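Local structure of sortase, SrtB family (Streptococcus pneumoniae PCS8235, 4Y4Q) at residues Y84-A89 and G156-N161; E70-I75 and P118-F123. The protein probably acts as a cysteine transpeptidase of the sortase B family in building the Type II pilus of the bacterium. All blocks are in the same frame, centred on the assembly; numbering follows the deposited sequence.

Contact 1: residues Y84-A89 and G156-N161; sequences YPLVQA and GSIYYN
Leu-86 and Ile-158 meet over an intervening strand: 84-88 and 156-160 are not neighbours but flank strand 73-77. Each pairs antiparallel with that middle strand, so the two run in the same direction. Their closest alpha carbons, Leu-86 CA and Tyr-160 CA, are 8.5 Å apart, too far for backbone pairing, and the gap is bridged from Leu-86, whose side chain reaches the Ile-158 side chain and the Tyr-159 backbone O. Leu-86 points across the middle strand toward 156-161. Its CG lies anti to the carbonyl carbon (chi1 -62°), and chi2 at 177° carries CD1 out as the leading methyl. There Leu-86 CD1 rests 4.0 Å from Ile-158 CD1 and 4.1 Å from Ile-158 CG1, so the methyl sits against the outer end of the isoleucine chain. Ile-158 comes to the meeting stretched out: CG1 stands opposite the backbone N at chi1 -179°, and the second torsion is just as straight. The two side chains cross at about a right angle, and the touch is confined to one leucine methyl and the CG1-CD1 end of the isoleucine. The same leucine methyl also comes within 4.3 Å of the Tyr-159 backbone O, a loose packing approach. Around this small patch, Leu-86 also touches Ile-75 of the middle strand and Ile-110 of the next strand outward, while Ile-158 packs on Leu-167 and Lys-165 of strand 163-176. The pair thus bridges successive strands on one surface of the curled sortase sheet. With both residues buried and the side-chain contact wholly between carbons, the join is hydrophobic and carries little directionality; the alignment of these strands probably rests more on the backbone bonds that each makes with 73-77.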
ATOM      1  N   TYR A  84       2.091   9.132   5.592  1.00 37.92           N
ATOM      2  CA  TYR A  84       1.144   8.646   6.583  1.00 39.75           C
ATOM      3  C   TYR A  84       1.774   7.674   7.575  1.00 35.75           C
ATOM      4  O   TYR A  84       2.643   6.870   7.208  1.00 30.88           O
ATOM      5  CB  TYR A  84      -0.011   7.916   5.876  1.00 42.88           C
ATOM      6  CG  TYR A  84      -0.844   8.775   4.943  1.00 37.87           C
ATOM      7  CD1 TYR A  84      -1.480   9.928   5.404  1.00 44.62           C
ATOM      8  CD2 TYR A  84      -1.026   8.412   3.610  1.00 36.34           C
ATOM      9  CE1 TYR A  84      -2.254  10.716   4.554  1.00 46.16           C
ATOM     10  CE2 TYR A  84      -1.800   9.191   2.753  1.00 43.94           C
ATOM     11  CZ  TYR A  84      -2.408  10.340   3.231  1.00 46.10           C
ATOM     12  OH  TYR A  84      -3.175  11.110   2.385  1.00 53.79           O
ATOM     13  N   PRO A  85       1.328   7.737   8.837  1.00 33.10           N
ATOM     14  CA  PRO A  85       1.693   6.698   9.804  1.00 33.20           C
ATOM     15  C   PRO A  85       0.995   5.416   9.415  1.00 33.12           C
ATOM     16  O   PRO A  85      -0.100   5.472   8.847  1.00 33.45           O
ATOM     17  CB  PRO A  85       1.098   7.213  11.114  1.00 34.10           C
ATOM     18  CG  PRO A  85      -0.033   8.112  10.700  1.00 34.57           C
ATOM     19  CD  PRO A  85       0.430   8.752   9.415  1.00 33.19           C
ATOM     20  N   LEU A  86       1.622   4.283   9.709  1.00 30.13           N
ATOM     21  CA  LEU A  86       1.010   2.983   9.492  1.00 29.46           C
ATOM     22  C   LEU A  86       0.529   2.440  10.828  1.00 32.92           C
ATOM     23  O   LEU A  86       1.231   2.534  11.838  1.00 35.21           O
ATOM     24  CB  LEU A  86       2.034   2.018   8.902  1.00 32.28           C
ATOM     25  CG  LEU A  86       2.586   2.424   7.549  1.00 31.84           C
ATOM     26  CD1 LEU A  86       3.645   1.442   7.093  1.00 30.00           C
ATOM     27  CD2 LEU A  86       1.444   2.510   6.556  1.00 37.63           C
ATOM     28  N   VAL A  87      -0.669   1.873  10.826  1.00 34.83           N
ATOM     29  CA  VAL A  87      -1.300   1.362  12.034  1.00 34.47           C
ATOM     30  C   VAL A  87      -1.918  -0.004  11.679  1.00 44.47           C
ATOM     31  O   VAL A  87      -2.088  -0.316  10.494  1.00 42.21           O
ATOM     32  CB  VAL A  87      -2.330   2.408  12.545  1.00 47.26           C
ATOM     33  CG1 VAL A  87      -3.385   1.802  13.426  1.00 50.87           C
ATOM     34  CG2 VAL A  87      -1.611   3.545  13.284  1.00 48.41           C
ATOM     35  N   GLN A  88      -2.184  -0.844  12.675  1.00 46.20           N
ATOM     36  CA  GLN A  88      -2.933  -2.079  12.453  1.00 48.15           C
ATOM     37  C   GLN A  88      -3.940  -2.277  13.570  1.00 58.57           C
ATOM     38  O   GLN A  88      -3.605  -2.139  14.745  1.00 63.48           O
ATOM     39  CB  GLN A  88      -2.004  -3.295  12.378  1.00 44.35           C
ATOM     40  CG  GLN A  88      -2.746  -4.611  12.090  1.00 41.26           C
ATOM     41  CD  GLN A  88      -1.807  -5.787  11.924  1.00 43.86           C
ATOM     42  OE1 GLN A  88      -0.960  -6.044  12.781  1.00 51.51           O
ATOM     43  NE2 GLN A  88      -1.952  -6.516  10.816  1.00 40.03           N
ATOM     44  N   ALA A  89      -5.176  -2.599  13.212  1.00 66.94           N
ATOM     45  CA  ALA A  89      -6.181  -2.919  14.222  1.00 74.16           C
ATOM     46  C   ALA A  89      -6.477  -4.413  14.232  1.00 82.97           C
ATOM     47  O   ALA A  89      -5.973  -5.161  13.392  1.00 79.44           O
ATOM     48  CB  ALA A  89      -7.455  -2.136  13.969  1.00 73.17           C
ATOM     49  N   GLY A 156       9.479   5.872  -3.347  1.00 27.74           N
ATOM     50  CA  GLY A 156       9.025   6.284  -2.036  1.00 30.92           C
ATOM     51  C   GLY A 156       9.855   5.562  -0.993  1.00 35.78           C
ATOM     52  O   GLY A 156      10.862   4.919  -1.317  1.00 36.55           O
ATOM     53  N   SER A 157       9.454   5.666   0.266  1.00 29.40           N
ATOM     54  CA  SER A 157      10.165   4.953   1.312  1.00 29.60           C
ATOM     55  C   SER A 157       9.151   4.466   2.315  1.00 34.34           C
ATOM     56  O   SER A 157       7.998   4.935   2.347  1.00 29.54           O
ATOM     57  CB  SER A 157      11.154   5.863   2.004  1.00 35.98           C
ATOM     58  OG  SER A 157      10.448   6.923   2.605  1.00 47.15           O
ATOM     59  N   ILE A 158       9.568   3.498   3.117  1.00 36.65           N
ATOM     60  CA  ILE A 158       8.700   2.993   4.159  1.00 32.91           C
ATOM     61  C   ILE A 158       9.555   2.688   5.373  1.00 37.37           C
ATOM     62  O   ILE A 158      10.673   2.189   5.247  1.00 42.68           O
ATOM     63  CB  ILE A 158       7.899   1.767   3.671  1.00 36.31           C
ATOM     64  CG1 ILE A 158       6.964   1.258   4.774  1.00 31.04           C
ATOM     65  CG2 ILE A 158       8.830   0.660   3.187  1.00 41.21           C
ATOM     66  CD1 ILE A 158       6.132   0.071   4.337  1.00 29.33           C
ATOM     67  N   TYR A 159       9.054   3.044   6.547  1.00 42.81           N
ATOM     68  CA  TYR A 159       9.749   2.732   7.777  1.00 45.28           C
ATOM     69  C   TYR A 159       8.896   1.743   8.551  1.00 44.61           C
ATOM     70  O   TYR A 159       7.677   1.917   8.654  1.00 44.59           O
ATOM     71  CB  TYR A 159       9.973   3.999   8.593  1.00 52.95           C
ATOM     72  CG  TYR A 159      10.722   3.762   9.882  1.00 62.07           C
ATOM     73  CD1 TYR A 159      10.064   3.314  11.024  1.00 66.74           C
ATOM     74  CD2 TYR A 159      12.089   3.977   9.958  1.00 64.22           C
ATOM     75  CE1 TYR A 159      10.749   3.082  12.201  1.00 69.73           C
ATOM     76  CE2 TYR A 159      12.780   3.768  11.134  1.00 69.67           C
ATOM     77  CZ  TYR A 159      12.106   3.325  12.253  1.00 73.43           C
ATOM     78  OH  TYR A 159      12.804   3.123  13.422  1.00 83.40           O
ATOM     79  N   TYR A 160       9.534   0.694   9.067  1.00 43.57           N
ATOM     80  CA  TYR A 160       8.848  -0.321   9.868  1.00 41.92           C
ATOM     81  C   TYR A 160       9.874  -1.107  10.675  1.00 46.84           C
ATOM     82  O   TYR A 160      11.017  -1.275  10.241  1.00 47.52           O
ATOM     83  CB  TYR A 160       8.010  -1.266   8.988  1.00 36.97           C
ATOM     84  CG  TYR A 160       8.826  -2.141   8.065  1.00 47.97           C
ATOM     85  CD1 TYR A 160       9.320  -3.372   8.492  1.00 46.68           C
ATOM     86  CD2 TYR A 160       9.101  -1.741   6.766  1.00 47.87           C
ATOM     87  CE1 TYR A 160      10.071  -4.171   7.655  1.00 46.26           C
ATOM     88  CE2 TYR A 160       9.848  -2.539   5.915  1.00 49.31           C
ATOM     89  CZ  TYR A 160      10.332  -3.749   6.367  1.00 49.71           C
ATOM     90  OH  TYR A 160      11.079  -4.542   5.527  1.00 54.70           O
ATOM     91  N   ASN A 161       9.462  -1.573  11.851  1.00 51.54           N
ATOM     92  CA  ASN A 161      10.306  -2.401  12.711  1.00 55.17           C
ATOM     93  C   ASN A 161      11.696  -1.831  12.963  1.00 58.87           C
ATOM     94  O   ASN A 161      12.668  -2.579  13.097  1.00 61.89           O
ATOM     95  CB  ASN A 161      10.420  -3.829  12.158  1.00 62.39           C
ATOM     96  CG  ASN A 161      10.774  -4.845  13.238  1.00 73.29           C
ATOM     97  OD1 ASN A 161      10.180  -4.850  14.320  1.00 75.53           O
ATOM     98  ND2 ASN A 161      11.759  -5.694  12.956  1.00 74.79           N
TER

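Contact 2: residues E70-I75 and P118-F123; sequences EVLGWI and PKFEDF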
ATOM      1  N   GLU A  70       0.566   2.980  18.997  1.00 47.84           N
ATOM      2  CA  GLU A  70      -0.166   2.264  17.959  1.00 48.19           C
ATOM      3  C   GLU A  70       0.474   2.470  16.583  1.00 46.08           C
ATOM      4  O   GLU A  70       0.117   1.800  15.612  1.00 44.03           O
ATOM      5  CB  GLU A  70      -1.638   2.689  17.945  1.00 57.81           C
ATOM      6  CG  GLU A  70      -1.892   4.131  17.484  1.00 69.74           C
ATOM      7  CD  GLU A  70      -1.786   5.153  18.607  1.00 80.43           C
ATOM      8  OE1 GLU A  70      -1.319   4.790  19.708  1.00 82.18           O
ATOM      9  OE2 GLU A  70      -2.172   6.323  18.388  1.00 86.37           O
ATOM     10  N   VAL A  71       1.433   3.384  16.484  1.00 44.54           N
ATOM     11  CA  VAL A  71       2.081   3.607  15.188  1.00 42.15           C
ATOM     12  C   VAL A  71       3.218   2.616  14.965  1.00 42.61           C
ATOM     13  O   VAL A  71       4.233   2.668  15.659  1.00 42.44           O
ATOM     14  CB  VAL A  71       2.633   5.023  15.068  1.00 42.92           C
ATOM     15  CG1 VAL A  71       3.365   5.174  13.748  1.00 36.83           C
ATOM     16  CG2 VAL A  71       1.501   6.036  15.187  1.00 40.21           C
ATOM     17  N   LEU A  72       3.059   1.716  13.998  1.00 40.40           N
ATOM     18  CA  LEU A  72       4.080   0.699  13.768  1.00 43.88           C
ATOM     19  C   LEU A  72       5.051   1.077  12.655  1.00 42.20           C
ATOM     20  O   LEU A  72       6.093   0.443  12.493  1.00 45.50           O
ATOM     21  CB  LEU A  72       3.444  -0.669  13.492  1.00 50.03           C
ATOM     22  CG  LEU A  72       2.564  -0.805  12.259  1.00 51.81           C
ATOM     23  CD1 LEU A  72       3.391  -1.156  11.033  1.00 48.07           C
ATOM     24  CD2 LEU A  72       1.480  -1.851  12.501  1.00 55.14           C
ATOM     25  N   GLY A  73       4.718   2.103  11.884  1.00 42.91           N
ATOM     26  CA  GLY A  73       5.643   2.570  10.869  1.00 38.80           C
ATOM     27  C   GLY A  73       5.160   3.805  10.146  1.00 33.65           C
ATOM     28  O   GLY A  73       4.284   4.523  10.635  1.00 35.64           O
ATOM     29  N   TRP A  74       5.723   4.043   8.967  1.00 36.01           N
ATOM     30  CA  TRP A  74       5.425   5.256   8.216  1.00 37.79           C
ATOM     31  C   TRP A  74       5.690   5.015   6.736  1.00 32.61           C
ATOM     32  O   TRP A  74       6.634   4.297   6.382  1.00 30.13           O
ATOM     33  CB  TRP A  74       6.291   6.416   8.723  1.00 33.76           C
ATOM     34  CG  TRP A  74       5.775   7.747   8.311  1.00 35.45           C
ATOM     35  CD1 TRP A  74       5.917   8.338   7.092  1.00 31.08           C
ATOM     36  CD2 TRP A  74       5.016   8.662   9.121  1.00 36.25           C
ATOM     37  NE1 TRP A  74       5.301   9.573   7.094  1.00 38.47           N
ATOM     38  CE2 TRP A  74       4.739   9.792   8.327  1.00 38.36           C
ATOM     39  CE3 TRP A  74       4.552   8.634  10.442  1.00 38.40           C
ATOM     40  CZ2 TRP A  74       4.017  10.897   8.813  1.00 43.55           C
ATOM     41  CZ3 TRP A  74       3.833   9.724  10.923  1.00 44.77           C
ATOM     42  CH2 TRP A  74       3.574  10.843  10.111  1.00 42.94           C
ATOM     43  N   ILE A  75       4.855   5.607   5.878  1.00 26.87           N
ATOM     44  CA  ILE A  75       4.993   5.437   4.432  1.00 27.58           C
ATOM     45  C   ILE A  75       4.995   6.774   3.690  1.00 28.22           C
ATOM     46  O   ILE A  75       4.188   7.671   3.973  1.00 29.42           O
ATOM     47  CB  ILE A  75       3.880   4.510   3.858  1.00 28.22           C
ATOM     48  CG1 ILE A  75       4.082   4.244   2.367  1.00 27.16           C
ATOM     49  CG2 ILE A  75       2.498   5.088   4.101  1.00 37.97           C
ATOM     50  CD1 ILE A  75       3.356   2.961   1.898  1.00 29.84           C
ATOM     51  N   PRO A 118       2.717  -7.709  10.934  1.00 38.47           N
ATOM     52  CA  PRO A 118       2.924  -6.271  11.133  1.00 44.01           C
ATOM     53  C   PRO A 118       4.361  -5.819  10.860  1.00 45.97           C
ATOM     54  O   PRO A 118       4.620  -4.613  10.888  1.00 40.76           O
ATOM     55  CB  PRO A 118       2.583  -6.069  12.617  1.00 40.71           C
ATOM     56  CG  PRO A 118       2.895  -7.396  13.248  1.00 40.42           C
ATOM     57  CD  PRO A 118       2.529  -8.429  12.209  1.00 42.49           C
ATOM     58  N   LYS A 119       5.271  -6.760  10.617  1.00 46.81           N
ATOM     59  CA  LYS A 119       6.649  -6.413  10.281  1.00 45.11           C
ATOM     60  C   LYS A 119       6.943  -6.643   8.805  1.00 41.80           C
ATOM     61  O   LYS A 119       8.100  -6.824   8.425  1.00 50.52           O
ATOM     62  CB  LYS A 119       7.631  -7.217  11.129  1.00 43.37           C
ATOM     63  CG  LYS A 119       7.619  -6.877  12.602  1.00 48.80           C
ATOM     64  CD  LYS A 119       8.442  -7.899  13.395  1.00 61.32           C
ATOM     65  CE  LYS A 119       8.610  -7.479  14.848  1.00 71.21           C
ATOM     66  NZ  LYS A 119       7.333  -6.956  15.409  1.00 75.76           N
ATOM     67  N   PHE A 120       5.896  -6.632   7.982  1.00 35.47           N
ATOM     68  CA  PHE A 120       6.026  -6.778   6.528  1.00 33.11           C
ATOM     69  C   PHE A 120       6.838  -8.001   6.080  1.00 35.57           C
ATOM     70  O   PHE A 120       7.568  -7.945   5.090  1.00 37.12           O
ATOM     71  CB  PHE A 120       6.583  -5.494   5.912  1.00 36.14           C
ATOM     72  CG  PHE A 120       5.617  -4.347   5.965  1.00 37.09           C
ATOM     73  CD1 PHE A 120       5.455  -3.613   7.130  1.00 37.81           C
ATOM     74  CD2 PHE A 120       4.840  -4.028   4.863  1.00 34.61           C
ATOM     75  CE1 PHE A 120       4.546  -2.568   7.189  1.00 36.35           C
ATOM     76  CE2 PHE A 120       3.927  -2.991   4.918  1.00 29.77           C
ATOM     77  CZ  PHE A 120       3.784  -2.258   6.087  1.00 30.01           C
ATOM     78  N   GLU A 121       6.700  -9.100   6.810  1.00 34.67           N
ATOM     79  CA  GLU A 121       7.364 -10.346   6.453  1.00 43.80           C
ATOM     80  C   GLU A 121       6.637 -11.105   5.345  1.00 38.26           C
ATOM     81  O   GLU A 121       7.234 -11.951   4.667  1.00 41.47           O
ATOM     82  CB  GLU A 121       7.495 -11.243   7.686  1.00 48.50           C
ATOM     83  CG  GLU A 121       8.327 -10.619   8.791  1.00 63.33           C
ATOM     84  CD  GLU A 121       8.642 -11.591   9.909  1.00 73.95           C
ATOM     85  OE1 GLU A 121       8.449 -12.815   9.712  1.00 76.20           O
ATOM     86  OE2 GLU A 121       9.082 -11.122  10.983  1.00 76.28           O
ATOM     87  N   ASP A 122       5.351 -10.814   5.172  1.00 35.05           N
ATOM     88  CA  ASP A 122       4.524 -11.562   4.225  1.00 32.55           C
ATOM     89  C   ASP A 122       4.890 -11.158   2.805  1.00 35.80           C
ATOM     90  O   ASP A 122       5.442 -10.073   2.591  1.00 31.64           O
ATOM     91  CB  ASP A 122       3.036 -11.269   4.449  1.00 32.94           C
ATOM     92  CG  ASP A 122       2.501 -11.855   5.753  1.00 41.07           C
ATOM     93  OD1 ASP A 122       3.137 -12.781   6.306  1.00 47.16           O
ATOM     94  OD2 ASP A 122       1.430 -11.388   6.210  1.00 37.70           O
ATOM     95  N   PHE A 123       4.563 -12.025   1.847  1.00 35.74           N
ATOM     96  CA  PHE A 123       4.811 -11.751   0.443  1.00 34.40           C
ATOM     97  C   PHE A 123       4.020 -10.528  -0.005  1.00 31.10           C
ATOM     98  O   PHE A 123       4.595  -9.556  -0.485  1.00 30.32           O
ATOM     99  CB  PHE A 123       4.451 -12.958  -0.432  1.00 40.25           C
ATOM    100  CG  PHE A 123       4.292 -12.603  -1.885  1.00 36.61           C
ATOM    101  CD1 PHE A 123       5.404 -12.270  -2.659  1.00 38.84           C
ATOM    102  CD2 PHE A 123       3.031 -12.563  -2.470  1.00 34.41           C
ATOM    103  CE1 PHE A 123       5.255 -11.918  -3.999  1.00 39.09           C
ATOM    104  CE2 PHE A 123       2.877 -12.214  -3.806  1.00 38.06           C
ATOM    105  CZ  PHE A 123       3.988 -11.885  -4.569  1.00 35.56           C
TER
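The Phe-120 ring takes Leu-72 at its edge rather than over a face: Leu-72 CD1 lies near the ring plane, 4.3 Å from Phe-120 CE1. The leucine belongs to a classic beta bulge, in which Leu-72 and Gly-73 both face Leu-86 of the adjoining strand, at the entry to strand 73-77 of the sortase sheet. From this bulge it reaches toward the loop 118-123, which links strands 110-112 and 124-129. Strand 156-160 supplies the ring with another neighbour, Tyr-160, whose own ring meets that of Phe-120 with the planes at about 40°, neither a parallel stack nor a T-shape, and Leu-112 also touches the phenylalanine. Phe-120 itself sits at a left-handed backbone position, phi 52°, and its carbonyl oxygen accepts a hydrogen bond from Arg-217, which also bonds the Tyr-160 hydroxyl. Leu-72 holds CG between its backbone N and carbonyl carbon (chi1 62°), and its two methyls divide the work. CD1 serves the phenylalanine edge and the backbone of the loop, while CD2 faces the proline, with Leu-72 CD2 and Pro-118 CB 4.4 Å apart. Against the ring, the CD1 methyl meets a single corner, since the CD1 and CZ carbons of Phe-120 on either side of CE1 are both farther from it. Gln-88 touches both Leu-72 and Pro-118, and its side-chain NE2 is hydrogen-bonded to the backbone oxygens of Asp-113 and Asn-116. Across the two segments the contact is only partly buried; the side chains meet through carbon alone, and the closest approach between the segments is an ordinary van der Waals one, Leu-72 CD1 to Pro-118 O at 3.7 Å.

Overall arrangement
The centres of contacts 1 and 2 are about 5 Å apart, on the same side of the chain's centre, and both draw on one sheet. Strand 73-77 ties the two contacts together directly: the Leu-86 N to Gly-73 O distance is 2.8 Å and the Tyr-159 N to Trp-74 O distance 2.7 Å, both probable hydrogen bonds. Along the chain the segments alternate, 70-75, 84-89, 118-123, 156-161, so the two contacts interlock. Early strands are thereby joined both to the loop before strand 124-129 and to a strand far later in sequence, tying together one flank of the sortase fold.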